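Local coordinates for protein hydrolase (Burkholderia cenocepacia, PDB 4QKU) that probably hydrolyses fumarylacetoacetate to fumarate and acetoacetate, the last step of phenylalanine and tyrosine breakdown, in a metal-dependent reaction, at residues B[221-226]-B[322-327]. Residues are numbered along the deposited sequence; the frame is centred on the assembly and turned at random.
Sequences IELETG and LEVTLR
Leu223 packs against Leu322 and Val324 where two beta-sheets of the C-terminal FAH-family domain lie face to face, and the contact is a worked example of a segment with an apolar face turned to the neighbouring sheet and an acidic face turned to a probable metal site, both buried. The axes of strands 223-226 and 322-327 approach to 8.6 Å, with their N-to-C directions 130° apart; between the two segments the contact is made by apolar side chains, with no backbone pairing. Leu223 can be followed outward. Its CB already lies against the methyl CG2 of Val324, at 3.9 Å. With CG anti to the backbone N (chi1 170°), the chain continues past that methyl, and CG stays 4.2 Å from Val324 CG2. At the fork, CD1 of Leu223 keeps to the same methyl, whereas CD2 wedges in more deeply, 3.8 Å from Val324 CG2 and 4.0 Å from Leu322 CB. Leu223 and Val324 lie alongside each other, their side chains running in opposing senses, and Cys338 and Thr340 of strand 335-341, with Leu415 of strand 412-421, close around the leucine. On the reverse face of segment 221-226, Glu222 and Glu224 point away from this apolar layer. Both are predicted calcium ligands; Glu222 forms salt bridges with Lys276 and Arg260, and Glu224 OE1 accepts a hydrogen bond from Gly372 N. The second branch of Val324 serves another neighbour. Its CG1, anti to the backbone N at chi1 -177°, meets Ile221 end to end, with CD1 of Ile221 4.0 Å from CG1 of Val324.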
loop_
_atom_site.group_PDB
_atom_site.type_symbol
_atom_site.label_atom_id
_atom_site.label_comp_id
_atom_site.label_asym_id
_atom_site.label_seq_id
_atom_site.Cartn_x
_atom_site.Cartn_y
_atom_site.Cartn_z
ATOM N N ILE B 221 18.710 0.871 -10.728
ATOM C CA ILE B 221 18.554 0.301 -9.398
ATOM C C ILE B 221 18.467 1.408 -8.407
ATOM O O ILE B 221 18.728 2.569 -8.729
ATOM C CB ILE B 221 19.735 -0.607 -9.019
ATOM C CG1 ILE B 221 21.093 0.098 -9.198
ATOM C CG2 ILE B 221 19.714 -1.848 -9.875
ATOM C CD1 ILE B 221 21.778 0.354 -7.895
ATOM N N GLU B 222 18.057 1.053 -7.197
ATOM C CA GLU B 222 18.195 1.956 -6.049
ATOM C C GLU B 222 18.589 1.133 -4.842
ATOM O O GLU B 222 17.783 0.358 -4.321
ATOM C CB GLU B 222 16.894 2.703 -5.791
ATOM C CG GLU B 222 16.628 3.857 -6.758
ATOM C CD GLU B 222 15.728 4.924 -6.163
ATOM O OE1 GLU B 222 16.036 6.120 -6.382
ATOM O OE2 GLU B 222 14.732 4.570 -5.469
ATOM N N LEU B 223 19.857 1.266 -4.446
ATOM C CA LEU B 223 20.365 0.618 -3.236
ATOM C C LEU B 223 19.727 1.184 -1.944
ATOM O O LEU B 223 19.847 2.358 -1.651
ATOM C CB LEU B 223 21.885 0.760 -3.143
ATOM C CG LEU B 223 22.551 0.356 -1.821
ATOM C CD1 LEU B 223 22.346 -1.116 -1.495
ATOM C CD2 LEU B 223 24.028 0.681 -1.922
ATOM N N GLU B 224 19.052 0.315 -1.208
ATOM C CA GLU B 224 18.352 0.684 -0.001
ATOM C C GLU B 224 18.345 -0.497 0.933
ATOM O O GLU B 224 18.667 -1.625 0.531
ATOM C CB GLU B 224 16.855 1.039 -0.275
ATOM C CG GLU B 224 16.574 1.999 -1.424
ATOM C CD GLU B 224 15.148 2.521 -1.419
ATOM O OE1 GLU B 224 14.491 2.492 -0.348
ATOM O OE2 GLU B 224 14.681 3.014 -2.480
ATOM N N THR B 225 17.979 -0.220 2.173
ATOM C CA THR B 225 17.536 -1.247 3.089
ATOM C C THR B 225 16.102 -0.937 3.502
ATOM O O THR B 225 15.612 0.191 3.389
ATOM C CB THR B 225 18.343 -1.260 4.412
ATOM O OG1 THR B 225 18.105 -0.040 5.113
ATOM C CG2 THR B 225 19.860 -1.429 4.181
ATOM N N GLY B 226 15.418 -1.959 3.976
ATOM C CA GLY B 226 14.068 -1.768 4.437
ATOM C C GLY B 226 13.912 -2.499 5.724
ATOM O O GLY B 226 14.518 -3.544 5.916
ATOM N N LEU B 322 27.699 -1.966 2.392
ATOM C CA LEU B 322 26.775 -2.284 1.306
ATOM C C LEU B 322 27.521 -2.245 0.002
ATOM O O LEU B 322 28.399 -1.409 -0.183
ATOM C CB LEU B 322 25.619 -1.267 1.241
ATOM C CG LEU B 322 24.702 -1.262 2.450
ATOM C CD1 LEU B 322 23.860 -0.003 2.501
ATOM C CD2 LEU B 322 23.830 -2.505 2.443
ATOM N N GLU B 323 27.145 -3.124 -0.909
ATOM C CA GLU B 323 27.751 -3.154 -2.225
ATOM C C GLU B 323 26.725 -3.515 -3.286
ATOM O O GLU B 323 25.803 -4.309 -3.066
ATOM C CB GLU B 323 28.899 -4.158 -2.250
ATOM C CG GLU B 323 29.629 -4.236 -3.587
ATOM C CD GLU B 323 30.933 -5.009 -3.529
ATOM O OE1 GLU B 323 31.049 -5.936 -2.694
ATOM O OE2 GLU B 323 31.862 -4.674 -4.311
ATOM N N VAL B 324 26.893 -2.909 -4.451
ATOM C CA VAL B 324 26.102 -3.272 -5.633
ATOM C C VAL B 324 27.030 -3.789 -6.723
ATOM O O VAL B 324 28.070 -3.188 -6.999
ATOM C CB VAL B 324 25.306 -2.075 -6.188
ATOM C CG1 VAL B 324 24.447 -2.516 -7.360
ATOM C CG2 VAL B 324 24.460 -1.437 -5.103
ATOM N N THR B 325 26.642 -4.902 -7.340
ATOM C CA THR B 325 27.334 -5.405 -8.536
ATOM C C THR B 325 26.393 -5.489 -9.733
ATOM O O THR B 325 25.172 -5.612 -9.577
ATOM C CB THR B 325 27.959 -6.788 -8.291
ATOM O OG1 THR B 325 26.928 -7.782 -8.225
ATOM C CG2 THR B 325 28.766 -6.791 -6.985
ATOM N N LEU B 326 26.981 -5.430 -10.922
ATOM C CA LEU B 326 26.269 -5.586 -12.191
ATOM C C LEU B 326 27.031 -6.599 -13.044
ATOM O O LEU B 326 28.208 -6.403 -13.306
ATOM C CB LEU B 326 26.211 -4.241 -12.928
ATOM C CG LEU B 326 25.342 -4.110 -14.190
ATOM C CD1 LEU B 326 25.120 -2.643 -14.488
ATOM C CD2 LEU B 326 25.946 -4.757 -15.424
ATOM N N ARG B 327 26.347 -7.648 -13.500
ATOM C CA ARG B 327 26.923 -8.660 -14.387
ATOM C C ARG B 327 26.126 -8.686 -15.694
ATOM O O ARG B 327 24.950 -8.991 -15.684
ATOM C CB ARG B 327 26.879 -10.049 -13.716
ATOM C CG ARG B 327 27.609 -11.169 -14.453
ATOM C CD ARG B 327 27.258 -12.560 -13.918
ATOM N NE ARG B 327 27.709 -12.751 -12.538
ATOM C CZ ARG B 327 28.895 -13.258 -12.136
ATOM N NH1 ARG B 327 29.825 -13.672 -12.999
ATOM N NH2 ARG B 327 29.172 -13.348 -10.830
#